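Local coordinates for protein 2-hydroxy-3-oxopropionate reductase (Polaromonas sp. JS666, PDB 4DLL) that probably catalyses the NAD(P)H-dependent reduction of 2-hydroxy-3-oxopropionate (tartronate semialdehyde) to glycerate, as a member of the beta-hydroxyacid dehydrogenase family, at residues A[79-84]-A[108-113]; A[91-96]-A[120-125]; A[126-131]-A[195-200]; A[226-231]-A[250-255]. All blocks are in the same frame, centred on the assembly; numbering follows the deposited sequence.

Overall arrangement
Along the chain the first two contacts interleave, and interactions 3 and 4 follow in series. Interactions 1 and 2 belong to the N-terminal Rossmann-type domain: 2 joins two central parallel strands of its sheet, and 1 pairs the short helices 81-85 and 110-113, each followed by one of those strands, with centres about 14 Å apart. Interaction 3, about 12 Å from interaction 2 centre to centre and touching it through Gln-196, docks the start of helix 128-140 on the long helix 194-222, which leads into the all-helical C-terminal part. Interaction 4 lies there, about 47 Å from interaction 1 centre to centre. Both 3 and 4 also reach the second subunit, where C-terminal helices meet it.

Interaction 1: residues A[79-84]-A[108-113]; sequences EQARAA and QGVAAA
Gln-108 meets the first segment with both its side chain and its backbone. CG stands anti to the carbonyl carbon (chi1 -82°) and the chain runs extended beyond it, which carries the amide over to Ala-81, where NE2 lies 4.0 Å from CB. Its carbonyl takes the other neighbour: Gln-108 O is 3.1 Å from Arg-82 CG, so the root of the arginine chain makes the closest approach, with the guanidinium oblique to the same oxygen. Gly-109, with positive phi, leaves the helical conformation after helix 98-107 and stands at the N-cap of helix 110-113; its own O faces Arg-82 CB at 3.9 Å. Val-110 makes the apolar centre of the contact. Its CG2 branch, on the side of its backbone N, sits 3.7 Å from Ala-81 CB and 3.8 Å from Arg-82 N. One turn on, Ala-113 CB approaches Arg-82 O at 4.0 Å. Arg-82 bends at chi2 and chi3, and its guanidinium is met in plane at its edge by Gln-80 OE1. Trp-60 and Val-104 both pack on Ala-81, placing the contact beside strand 56-60 and helix 98-107 in the Rossmann-type domain. No hydrogen bond or salt bridge joins the start of helix 81-85 to the short helix 110-113, so the joint rests on the close fit of small side chains, aided by carbons of Arg-82 and the Gln-108 amide.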
loop_
_atom_site.group_PDB
_atom_site.type_symbol
_atom_site.label_atom_id
_atom_site.label_comp_id
_atom_site.label_asym_id
_atom_site.label_seq_id
_atom_site.Cartn_x
_atom_site.Cartn_y
_atom_site.Cartn_z
ATOM N N GLU A 79 -20.890 -31.572 -19.547
ATOM C CA GLU A 79 -21.704 -30.555 -20.240
ATOM C C GLU A 79 -22.644 -29.826 -19.238
ATOM O O GLU A 79 -22.853 -28.621 -19.349
ATOM C CB GLU A 79 -22.474 -31.185 -21.435
ATOM C CG GLU A 79 -23.368 -30.216 -22.254
ATOM C CD GLU A 79 -22.583 -29.183 -23.075
ATOM O OE1 GLU A 79 -21.307 -29.251 -23.122
ATOM O OE2 GLU A 79 -23.252 -28.289 -23.678
ATOM N N GLN A 80 -23.168 -30.574 -18.257
ATOM C CA GLN A 80 -24.084 -30.054 -17.219
ATOM C C GLN A 80 -23.373 -30.032 -15.860
ATOM O O GLN A 80 -22.708 -31.001 -15.473
ATOM C CB GLN A 80 -25.340 -30.930 -17.114
ATOM C CG GLN A 80 -26.379 -30.726 -18.201
ATOM C CD GLN A 80 -27.467 -31.796 -18.135
ATOM O OE1 GLN A 80 -27.498 -32.637 -17.222
ATOM N NE2 GLN A 80 -28.365 -31.773 -19.112
ATOM N N ALA A 81 -23.528 -28.917 -15.150
ATOM C CA ALA A 81 -22.818 -28.657 -13.908
ATOM C C ALA A 81 -23.217 -29.660 -12.825
ATOM O O ALA A 81 -22.359 -30.164 -12.064
ATOM C CB ALA A 81 -23.078 -27.227 -13.465
ATOM N N ARG A 82 -24.511 -29.980 -12.785
ATOM C CA ARG A 82 -25.051 -30.945 -11.821
ATOM C C ARG A 82 -24.288 -32.230 -11.889
ATOM O O ARG A 82 -24.057 -32.853 -10.864
ATOM C CB ARG A 82 -26.490 -31.316 -12.124
ATOM C CG ARG A 82 -27.101 -30.613 -13.320
ATOM C CD ARG A 82 -28.079 -31.532 -14.046
ATOM N NE ARG A 82 -28.897 -32.280 -13.099
ATOM C CZ ARG A 82 -29.554 -33.393 -13.392
ATOM N NH1 ARG A 82 -29.530 -33.892 -14.626
ATOM N NH2 ARG A 82 -30.254 -33.986 -12.442
ATOM N N ALA A 83 -23.950 -32.644 -13.116
ATOM C CA ALA A 83 -23.233 -33.894 -13.372
ATOM C C ALA A 83 -21.807 -33.824 -12.832
ATOM O O ALA A 83 -21.300 -34.817 -12.330
ATOM C CB ALA A 83 -23.223 -34.214 -14.856
ATOM N N ALA A 84 -21.175 -32.641 -12.961
ATOM C CA ALA A 84 -19.821 -32.433 -12.489
ATOM C C ALA A 84 -19.757 -32.517 -10.982
ATOM O O ALA A 84 -18.810 -33.043 -10.431
ATOM C CB ALA A 84 -19.272 -31.078 -12.963
ATOM N N GLN A 108 -29.948 -24.790 -12.038
ATOM C CA GLN A 108 -29.264 -25.884 -12.733
ATOM C C GLN A 108 -29.096 -27.119 -11.839
ATOM O O GLN A 108 -28.535 -28.107 -12.245
ATOM C CB GLN A 108 -27.895 -25.415 -13.288
ATOM C CG GLN A 108 -27.965 -24.668 -14.609
ATOM C CD GLN A 108 -26.600 -24.565 -15.346
ATOM O OE1 GLN A 108 -26.109 -23.453 -15.594
ATOM N NE2 GLN A 108 -25.986 -25.721 -15.691
ATOM N N GLY A 109 -29.567 -27.045 -10.606
ATOM C CA GLY A 109 -29.691 -28.230 -9.782
ATOM C C GLY A 109 -28.403 -28.837 -9.243
ATOM O O GLY A 109 -28.346 -30.036 -8.994
ATOM N N VAL A 110 -27.389 -28.009 -9.051
ATOM C CA VAL A 110 -26.110 -28.449 -8.481
ATOM C C VAL A 110 -26.353 -28.776 -7.017
ATOM O O VAL A 110 -25.957 -29.841 -6.513
ATOM C CB VAL A 110 -24.989 -27.373 -8.667
ATOM C CG1 VAL A 110 -23.773 -27.636 -7.762
ATOM C CG2 VAL A 110 -24.549 -27.320 -10.115
ATOM N N ALA A 111 -27.040 -27.871 -6.338
ATOM C CA ALA A 111 -27.267 -28.074 -4.917
ATOM C C ALA A 111 -28.042 -29.357 -4.701
ATOM O O ALA A 111 -27.699 -30.175 -3.832
ATOM C CB ALA A 111 -27.983 -26.894 -4.291
ATOM N N ALA A 112 -29.079 -29.529 -5.520
ATOM C CA ALA A 112 -29.990 -30.670 -5.440
ATOM C C ALA A 112 -29.210 -31.955 -5.545
ATOM O O ALA A 112 -29.484 -32.906 -4.818
ATOM C CB ALA A 112 -31.039 -30.591 -6.557
ATOM N N ALA A 113 -28.210 -31.948 -6.419
ATOM C CA ALA A 113 -27.438 -33.143 -6.737
ATOM C C ALA A 113 -26.212 -33.462 -5.852
ATOM O O ALA A 113 -25.710 -34.572 -5.891
ATOM C CB ALA A 113 -27.052 -33.122 -8.200
#

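Interaction 2: residues A[91-96]-A[120-125]; sequences VVSMLE and FLDMAS
Val-91, Val-92 and Ser-93 pair in parallel register with Phe-120, Leu-121 and Asp-122, the strand axes 4.7 Å apart and 17° from parallel. Backbone hydrogen bonds come first. Leu-121 N gives a nearly straight bond to Val-91 O (2.8 Å), and Leu-121 O accepts from Ser-93 N (2.9 Å). Past the last pair, Met-123 N bonds to Ser-93 O at 3.2 Å, in the carbonyl plane. Ala-124 N adds a weak bond to the same oxygen, which thus holds the chain as it leaves the strand. Asp-122 OD1 weakly accepts from Ala-124 N, helping to fix the turn. Apolar contacts divide between the two faces. On that of Val-91, Ser-93, Phe-120 and Asp-122, the phenyl lies along the strand because its CG is anti to the backbone N (chi1 179°): CD2 meets Val-91 CG1 and CZ reaches Ser-93 CB at 3.6 Å. On the face of Val-92 and Leu-121, Val-92 CG1 touches Met-123 CG at 4.0 Å. Met-94 and Met-123, both selenomethionine, run side by side in the same direction, CE of Met-94 lying 3.7 Å from SE of Met-123. Strands 33-37 and 144-151 flank the pair, and Met-94 touches residues of the probable glycine-rich dinucleotide-binding turn. Glu-96 is salt-bridged to Arg-62. Thus backbone bonds alone cross between the strands, the Val-92 face is apolar, the other passes to polar Ser-93 and Asp-122, and the loops stay tied beside the probable cofactor site.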
loop_
_atom_site.group_PDB
_atom_site.type_symbol
_atom_site.label_atom_id
_atom_site.label_comp_id
_atom_site.label_asym_id
_atom_site.label_seq_id
_atom_site.Cartn_x
_atom_site.Cartn_y
_atom_site.Cartn_z
ATOM N N VAL A 91 -16.977 -29.032 -3.812
ATOM C CA VAL A 91 -17.278 -28.319 -5.049
ATOM C C VAL A 91 -16.808 -26.869 -4.941
ATOM O O VAL A 91 -17.225 -26.149 -4.043
ATOM C CB VAL A 91 -18.776 -28.402 -5.374
ATOM C CG1 VAL A 91 -19.162 -27.406 -6.530
ATOM C CG2 VAL A 91 -19.162 -29.865 -5.725
ATOM N N VAL A 92 -15.926 -26.461 -5.846
ATOM C CA VAL A 92 -15.363 -25.121 -5.846
ATOM C C VAL A 92 -15.983 -24.291 -6.965
ATOM O O VAL A 92 -15.750 -24.595 -8.144
ATOM C CB VAL A 92 -13.842 -25.175 -6.031
ATOM C CG1 VAL A 92 -13.234 -23.799 -5.900
ATOM C CG2 VAL A 92 -13.221 -26.143 -5.004
ATOM N N SER A 93 -16.777 -23.273 -6.603
ATOM C CA SER A 93 -17.208 -22.233 -7.585
ATOM C C SER A 93 -16.192 -21.097 -7.902
ATOM O O SER A 93 -15.717 -20.379 -7.031
ATOM C CB SER A 93 -18.587 -21.637 -7.212
ATOM O OG SER A 93 -18.728 -20.319 -7.744
HETATM N N MSE A 94 -15.902 -20.913 -9.184
HETATM C CA MSE A 94 -15.076 -19.815 -9.641
HETATM C C MSE A 94 -15.884 -18.994 -10.651
HETATM O O MSE A 94 -15.402 -18.510 -11.699
HETATM C CB MSE A 94 -13.788 -20.365 -10.217
HETATM C CG MSE A 94 -12.930 -21.008 -9.121
HETATM SE SE MSE A 94 -11.375 -21.770 -9.913
HETATM C CE MSE A 94 -10.308 -22.329 -8.346
ATOM N N LEU A 95 -17.146 -18.850 -10.323
ATOM C CA LEU A 95 -18.063 -18.156 -11.166
ATOM C C LEU A 95 -17.944 -16.627 -10.958
ATOM O O LEU A 95 -17.211 -16.166 -10.096
ATOM C CB LEU A 95 -19.463 -18.677 -10.866
ATOM C CG LEU A 95 -19.585 -20.163 -11.074
ATOM C CD1 LEU A 95 -20.868 -20.678 -10.487
ATOM C CD2 LEU A 95 -19.533 -20.447 -12.552
ATOM N N GLU A 96 -18.672 -15.855 -11.765
ATOM C CA GLU A 96 -18.480 -14.396 -11.861
ATOM C C GLU A 96 -19.090 -13.618 -10.712
ATOM O O GLU A 96 -18.418 -12.793 -10.086
ATOM C CB GLU A 96 -19.100 -13.837 -13.162
ATOM C CG GLU A 96 -18.299 -14.094 -14.443
ATOM C CD GLU A 96 -18.635 -15.453 -15.121
ATOM O OE1 GLU A 96 -19.674 -16.066 -14.750
ATOM O OE2 GLU A 96 -17.849 -15.888 -16.021
ATOM N N PHE A 120 -19.186 -26.941 -0.235
ATOM C CA PHE A 120 -19.189 -26.002 -1.313
ATOM C C PHE A 120 -18.328 -24.804 -0.939
ATOM O O PHE A 120 -18.577 -24.178 0.048
ATOM C CB PHE A 120 -20.610 -25.575 -1.621
ATOM C CG PHE A 120 -20.738 -24.559 -2.729
ATOM C CD1 PHE A 120 -20.720 -23.195 -2.441
ATOM C CD2 PHE A 120 -20.979 -24.958 -4.028
ATOM C CE1 PHE A 120 -20.886 -22.205 -3.441
ATOM C CE2 PHE A 120 -21.146 -23.999 -5.060
ATOM C CZ PHE A 120 -21.096 -22.606 -4.757
ATOM N N LEU A 121 -17.307 -24.530 -1.748
ATOM C CA LEU A 121 -16.350 -23.445 -1.543
ATOM C C LEU A 121 -16.671 -22.388 -2.557
ATOM O O LEU A 121 -16.495 -22.630 -3.755
ATOM C CB LEU A 121 -14.908 -23.942 -1.756
ATOM C CG LEU A 121 -14.097 -24.295 -0.493
ATOM C CD1 LEU A 121 -14.843 -25.144 0.485
ATOM C CD2 LEU A 121 -12.774 -24.948 -0.816
ATOM N N ASP A 122 -17.151 -21.232 -2.099
ATOM C CA ASP A 122 -17.350 -20.114 -3.005
ATOM C C ASP A 122 -16.189 -19.143 -3.000
ATOM O O ASP A 122 -15.907 -18.485 -2.002
ATOM C CB ASP A 122 -18.685 -19.390 -2.813
ATOM C CG ASP A 122 -19.099 -18.641 -4.095
ATOM O OD1 ASP A 122 -18.180 -18.316 -4.919
ATOM O OD2 ASP A 122 -20.325 -18.413 -4.316
HETATM N N MSE A 123 -15.501 -19.133 -4.139
HETATM C CA MSE A 123 -14.384 -18.243 -4.436
HETATM C C MSE A 123 -14.832 -17.088 -5.275
HETATM O O MSE A 123 -14.164 -16.087 -5.301
HETATM C CB MSE A 123 -13.314 -18.964 -5.226
HETATM C CG MSE A 123 -12.746 -20.101 -4.469
HETATM SE SE MSE A 123 -10.992 -20.542 -5.196
HETATM C CE MSE A 123 -10.136 -20.938 -3.320
ATOM N N ALA A 124 -15.935 -17.213 -5.987
ATOM C CA ALA A 124 -16.508 -16.043 -6.707
ATOM C C ALA A 124 -16.544 -14.746 -5.817
ATOM O O ALA A 124 -16.604 -14.819 -4.586
ATOM C CB ALA A 124 -17.869 -16.394 -7.183
ATOM N N SER A 125 -16.442 -13.559 -6.409
ATOM C CA SER A 125 -16.708 -12.331 -5.628
ATOM C C SER A 125 -18.242 -12.135 -5.601
ATOM O O SER A 125 -18.916 -12.137 -6.644
ATOM C CB SER A 125 -15.926 -11.080 -6.151
ATOM O OG SER A 125 -14.610 -10.956 -5.563
#

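Interaction 3: residues A[126-131]-A[195-200]; sequences ITPREA and GQLTKL
Pro-128 and Gln-196 bring the backbones closest, their CA atoms 5.2 Å apart, where the first turn of helix 128-140 meets the early part of helix 194-222. The proline ring is the main apolar piece. Its CG rests against Leu-197, 3.8 Å from the backbone N and 4.0 Å from CB, while ring atom CD of Pro-128 is met end-on by Leu-200 CD1 at 3.7 Å. Leu-200 can reach it because its CG is anti to its carbonyl carbon (chi1 -69°), directing the branched end at the ring. Gln-196 fills the other half of the interface. Bent at chi2 (-69°), its chain folds alongside the Ile-126 carbonyl, with CB and CG each 3.2 Å from Ile-126 O, and CG also touches Ala-131 CB at 4.0 Å. The end of this glutamine thus lies beside the backbone leading into helix 128-140. That helix start is itself braced by a capping box: Thr-127 OG1 accepts from Glu-130 N, and Glu-130 OE1 accepts from both Thr-127 N (3.0 Å) and Thr-127 OG1. Two donors on one carboxylate oxygen tie the glutamate back over the turn and steady the residue preceding Pro-128. In the fold, the contact joins the Rossmann-type domain to the long helix leading out of it. Asp-147 of strand 144-151 accepts from Gln-196 N, Thr-275 of helix 262-278 packs against both Pro-128 and Leu-200, and Ala-225 and Phe-219 of the second subunit pack on Leu-197 and Leu-200, respectively.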
loop_
_atom_site.group_PDB
_atom_site.type_symbol
_atom_site.label_atom_id
_atom_site.label_comp_id
_atom_site.label_asym_id
_atom_site.label_seq_id
_atom_site.Cartn_x
_atom_site.Cartn_y
_atom_site.Cartn_z
ATOM N N ILE A 126 -18.782 -12.013 -4.392
ATOM C CA ILE A 126 -20.216 -12.212 -4.125
ATOM C C ILE A 126 -20.439 -11.476 -2.815
ATOM O O ILE A 126 -19.505 -11.410 -2.007
ATOM C CB ILE A 126 -20.522 -13.761 -4.066
ATOM C CG1 ILE A 126 -21.195 -14.203 -5.353
ATOM C CG2 ILE A 126 -21.417 -14.192 -2.908
ATOM C CD1 ILE A 126 -21.868 -15.551 -5.227
ATOM N N THR A 127 -21.616 -10.879 -2.593
ATOM C CA THR A 127 -21.770 -9.984 -1.413
ATOM C C THR A 127 -21.846 -10.823 -0.175
ATOM O O THR A 127 -22.378 -11.932 -0.256
ATOM C CB THR A 127 -23.042 -9.094 -1.496
ATOM O OG1 THR A 127 -24.178 -9.911 -1.826
ATOM C CG2 THR A 127 -22.846 -7.979 -2.572
ATOM N N PRO A 128 -21.351 -10.325 0.970
ATOM C CA PRO A 128 -21.508 -11.187 2.143
ATOM C C PRO A 128 -22.995 -11.586 2.395
ATOM O O PRO A 128 -23.261 -12.738 2.780
ATOM C CB PRO A 128 -20.924 -10.354 3.285
ATOM C CG PRO A 128 -20.087 -9.326 2.675
ATOM C CD PRO A 128 -20.700 -9.048 1.305
ATOM N N ARG A 129 -23.956 -10.685 2.065
ATOM C CA ARG A 129 -25.404 -11.008 2.139
ATOM C C ARG A 129 -25.723 -12.233 1.281
ATOM O O ARG A 129 -26.369 -13.178 1.738
ATOM C CB ARG A 129 -26.291 -9.824 1.747
ATOM C CG ARG A 129 -27.800 -10.065 2.041
ATOM C CD ARG A 129 -28.699 -9.105 1.234
ATOM N NE ARG A 129 -28.762 -9.443 -0.200
ATOM C CZ ARG A 129 -29.366 -10.521 -0.727
ATOM N NH1 ARG A 129 -29.977 -11.444 0.029
ATOM N NH2 ARG A 129 -29.353 -10.691 -2.042
ATOM N N GLU A 130 -25.210 -12.239 0.061
ATOM C CA GLU A 130 -25.363 -13.399 -0.801
ATOM C C GLU A 130 -24.697 -14.665 -0.268
ATOM O O GLU A 130 -25.287 -15.753 -0.354
ATOM C CB GLU A 130 -24.837 -13.092 -2.195
ATOM C CG GLU A 130 -25.851 -12.392 -3.096
ATOM C CD GLU A 130 -25.207 -11.804 -4.339
ATOM O OE1 GLU A 130 -24.143 -11.156 -4.237
ATOM O OE2 GLU A 130 -25.772 -11.979 -5.430
ATOM N N ALA A 131 -23.473 -14.529 0.262
ATOM C CA ALA A 131 -22.797 -15.688 0.886
ATOM C C ALA A 131 -23.643 -16.252 2.023
ATOM O O ALA A 131 -23.775 -17.474 2.100
ATOM C CB ALA A 131 -21.371 -15.347 1.380
ATOM N N GLY A 195 -15.519 -14.094 4.700
ATOM C CA GLY A 195 -14.502 -14.153 3.691
ATOM C C GLY A 195 -14.845 -13.077 2.698
ATOM O O GLY A 195 -13.988 -12.280 2.347
ATOM N N GLN A 196 -16.094 -13.037 2.226
ATOM C CA GLN A 196 -16.453 -11.978 1.250
ATOM C C GLN A 196 -16.247 -10.598 1.821
ATOM O O GLN A 196 -15.858 -9.666 1.126
ATOM C CB GLN A 196 -17.875 -12.104 0.715
ATOM C CG GLN A 196 -18.112 -13.418 0.039
ATOM C CD GLN A 196 -17.341 -13.574 -1.270
ATOM O OE1 GLN A 196 -17.279 -14.672 -1.831
ATOM N NE2 GLN A 196 -16.743 -12.504 -1.747
ATOM N N LEU A 197 -16.453 -10.483 3.113
ATOM C CA LEU A 197 -16.302 -9.195 3.738
ATOM C C LEU A 197 -14.855 -8.831 3.808
ATOM O O LEU A 197 -14.525 -7.658 3.677
ATOM C CB LEU A 197 -16.926 -9.232 5.120
ATOM C CG LEU A 197 -16.810 -7.996 5.975
ATOM C CD1 LEU A 197 -18.095 -7.202 5.801
ATOM C CD2 LEU A 197 -16.584 -8.448 7.413
ATOM N N THR A 198 -13.982 -9.819 4.092
ATOM C CA THR A 198 -12.528 -9.524 4.161
ATOM C C THR A 198 -12.085 -9.257 2.746
ATOM O O THR A 198 -11.317 -8.377 2.493
ATOM C CB THR A 198 -11.733 -10.672 4.836
ATOM O OG1 THR A 198 -12.257 -10.846 6.137
ATOM C CG2 THR A 198 -10.255 -10.363 4.986
ATOM N N LYS A 199 -12.606 -10.044 1.809
ATOM C CA LYS A 199 -12.407 -9.725 0.426
ATOM C C LYS A 199 -12.713 -8.237 0.027
ATOM O O LYS A 199 -11.921 -7.654 -0.718
ATOM C CB LYS A 199 -13.017 -10.721 -0.513
ATOM C CG LYS A 199 -12.723 -10.452 -2.035
ATOM C CD LYS A 199 -11.192 -10.507 -2.504
ATOM C CE LYS A 199 -11.094 -10.782 -4.036
ATOM N NZ LYS A 199 -9.792 -10.329 -4.515
ATOM N N LEU A 200 -13.749 -7.613 0.578
ATOM C CA LEU A 200 -14.146 -6.255 0.076
ATOM C C LEU A 200 -13.227 -5.249 0.788
ATOM O O LEU A 200 -12.761 -4.305 0.174
ATOM C CB LEU A 200 -15.657 -5.925 0.374
ATOM C CG LEU A 200 -16.750 -6.672 -0.356
ATOM C CD1 LEU A 200 -18.218 -6.523 0.288
ATOM C CD2 LEU A 200 -16.706 -6.336 -1.863
#

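Interaction 4: residues A[226-231]-A[250-255]; sequences DMAKVK and RMVERD
Met-227, a selenomethionine in the first turn of helix 227-234, reaches across to Met-251, Val-252 and Arg-254. Just before it, Asp-226 caps the helix: OD2 accepts from Lys-229 N, which comes from above the carboxylate plane. With CG of Met-227 anti to its carbonyl carbon (chi1 -77°) and a bend at chi3, the terminal methyl is laid over the end of helix 247-252; the Met-227 and Val-252 side chains overlap while pointing opposite ways. Met-227 CE is modelled 3.2 Å from Val-252 CG2 and 3.3 Å from Val-252 CA, shorter than usual for carbon, so the methyl's exact position is doubtful, though the two side chains are plainly close. The selenium faces Arg-254, SE lying 3.9 Å from NH1 and oblique to the guanidinium. Ala-228 adds its CB, 4.0 Å from Val-252 CG1, so the two valine branches have different partners. One turn on, Lys-231 passes across CG2 of Val-252 with its CD at 4.1 Å. Arg-254 NH1 also bonds weakly to Met-251 O, and Val-252 O lies in plane at the guanidinium edge. Phe-310 of helix 309-315 packs on Met-227, Met-251 and Arg-254, while Leu-217 of helix 194-222 lies on Met-227. With no hydrogen bond between the segments, van der Waals contact centred on Val-252 carries this joint of the C-terminal helical part, the lysine lending carbons and the arginine placing NH1 near selenium.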
loop_
_atom_site.group_PDB
_atom_site.type_symbol
_atom_site.label_atom_id
_atom_site.label_comp_id
_atom_site.label_asym_id
_atom_site.label_seq_id
_atom_site.Cartn_x
_atom_site.Cartn_y
_atom_site.Cartn_z
ATOM N N ASP A 226 10.174 12.295 -13.708
ATOM C CA ASP A 226 10.323 10.947 -14.338
ATOM C C ASP A 226 9.916 9.791 -13.412
ATOM O O ASP A 226 10.549 9.458 -12.380
ATOM C CB ASP A 226 11.706 10.721 -15.036
ATOM C CG ASP A 226 12.331 9.309 -14.770
ATOM O OD1 ASP A 226 12.115 8.344 -15.546
ATOM O OD2 ASP A 226 13.110 9.188 -13.792
HETATM N N MSE A 227 8.836 9.171 -13.837
HETATM C CA MSE A 227 8.178 8.168 -13.065
HETATM C C MSE A 227 9.021 7.004 -12.620
HETATM O O MSE A 227 8.846 6.520 -11.486
HETATM C CB MSE A 227 7.045 7.656 -13.889
HETATM C CG MSE A 227 5.910 8.626 -13.882
HETATM SE SE MSE A 227 4.326 7.653 -14.346
HETATM C CE MSE A 227 4.779 5.969 -13.548
ATOM N N ALA A 228 9.920 6.534 -13.487
ATOM C CA ALA A 228 10.634 5.315 -13.139
ATOM C C ALA A 228 11.535 5.553 -11.936
ATOM O O ALA A 228 11.646 4.678 -11.082
ATOM C CB ALA A 228 11.418 4.754 -14.308
ATOM N N LYS A 229 12.173 6.732 -11.865
ATOM C CA LYS A 229 13.236 6.949 -10.845
ATOM C C LYS A 229 12.593 7.131 -9.493
ATOM O O LYS A 229 13.056 6.603 -8.503
ATOM C CB LYS A 229 14.131 8.163 -11.162
ATOM C CG LYS A 229 15.242 7.939 -12.207
ATOM C CD LYS A 229 16.184 6.791 -11.869
ATOM C CE LYS A 229 17.356 7.229 -11.029
ATOM N NZ LYS A 229 18.238 6.068 -10.713
ATOM N N VAL A 230 11.527 7.919 -9.476
ATOM C CA VAL A 230 10.671 8.076 -8.342
ATOM C C VAL A 230 10.209 6.738 -7.774
ATOM O O VAL A 230 10.243 6.547 -6.561
ATOM C CB VAL A 230 9.446 8.941 -8.713
ATOM C CG1 VAL A 230 8.388 8.810 -7.659
ATOM C CG2 VAL A 230 9.884 10.406 -8.861
ATOM N N LYS A 231 9.805 5.802 -8.624
ATOM C CA LYS A 231 9.335 4.522 -8.127
ATOM C C LYS A 231 10.493 3.826 -7.481
ATOM O O LYS A 231 10.332 3.199 -6.426
ATOM C CB LYS A 231 8.770 3.642 -9.266
ATOM C CG LYS A 231 8.276 2.290 -8.797
ATOM C CD LYS A 231 7.489 1.581 -9.845
ATOM C CE LYS A 231 7.356 0.108 -9.553
ATOM N NZ LYS A 231 8.585 -0.757 -9.744
ATOM N N ARG A 250 3.312 -1.110 -14.211
ATOM C CA ARG A 250 2.402 -0.996 -15.365
ATOM C C ARG A 250 2.052 0.458 -15.635
ATOM O O ARG A 250 1.604 0.827 -16.751
ATOM C CB ARG A 250 1.088 -1.769 -15.159
ATOM C CG ARG A 250 1.178 -3.314 -15.087
ATOM C CD ARG A 250 -0.113 -3.918 -14.511
ATOM N NE ARG A 250 0.007 -5.347 -14.297
ATOM C CZ ARG A 250 -0.869 -6.122 -13.660
ATOM N NH1 ARG A 250 -1.996 -5.629 -13.158
ATOM N NH2 ARG A 250 -0.607 -7.426 -13.517
HETATM N N MSE A 251 2.158 1.289 -14.614
HETATM C CA MSE A 251 1.816 2.685 -14.827
HETATM C C MSE A 251 2.982 3.358 -15.539
HETATM O O MSE A 251 2.791 4.139 -16.501
HETATM C CB MSE A 251 1.510 3.388 -13.516
HETATM C CG MSE A 251 0.155 2.983 -12.935
HETATM SE SE MSE A 251 -0.048 3.777 -11.164
HETATM C CE MSE A 251 -1.543 2.534 -10.633
ATOM N N VAL A 252 4.178 3.013 -15.058
ATOM C CA VAL A 252 5.434 3.483 -15.603
ATOM C C VAL A 252 5.535 3.101 -17.076
ATOM O O VAL A 252 5.937 3.922 -17.881
ATOM C CB VAL A 252 6.658 2.889 -14.832
ATOM C CG1 VAL A 252 7.953 3.147 -15.591
ATOM C CG2 VAL A 252 6.779 3.459 -13.408
ATOM N N GLU A 253 5.161 1.866 -17.420
ATOM C CA GLU A 253 5.285 1.334 -18.796
ATOM C C GLU A 253 4.033 1.555 -19.662
ATOM O O GLU A 253 3.791 0.795 -20.611
ATOM C CB GLU A 253 5.537 -0.162 -18.735
ATOM C CG GLU A 253 6.750 -0.594 -17.882
ATOM C CD GLU A 253 6.913 -2.091 -17.846
ATOM O OE1 GLU A 253 6.053 -2.818 -18.394
ATOM O OE2 GLU A 253 7.927 -2.549 -17.278
ATOM N N ARG A 254 3.228 2.548 -19.327
ATOM C CA ARG A 254 1.853 2.647 -19.844
ATOM C C ARG A 254 1.181 1.314 -20.317
ATOM O O ARG A 254 0.444 1.291 -21.317
ATOM C CB ARG A 254 1.758 3.697 -20.944
ATOM C CG ARG A 254 2.236 5.052 -20.564
ATOM C CD ARG A 254 1.413 5.561 -19.439
ATOM N NE ARG A 254 1.553 6.997 -19.225
ATOM C CZ ARG A 254 2.565 7.581 -18.602
ATOM N NH1 ARG A 254 3.593 6.873 -18.128
ATOM N NH2 ARG A 254 2.541 8.902 -18.450
ATOM N N ASP A 255 1.402 0.229 -19.574
ATOM C CA ASP A 255 0.882 -1.092 -19.947
ATOM C C ASP A 255 -0.464 -1.383 -19.248
ATOM O O ASP A 255 -0.500 -1.953 -18.146
ATOM C CB ASP A 255 1.904 -2.147 -19.556
ATOM C CG ASP A 255 1.471 -3.532 -19.910
ATOM O OD1 ASP A 255 0.512 -3.685 -20.720
ATOM O OD2 ASP A 255 2.093 -4.481 -19.367
#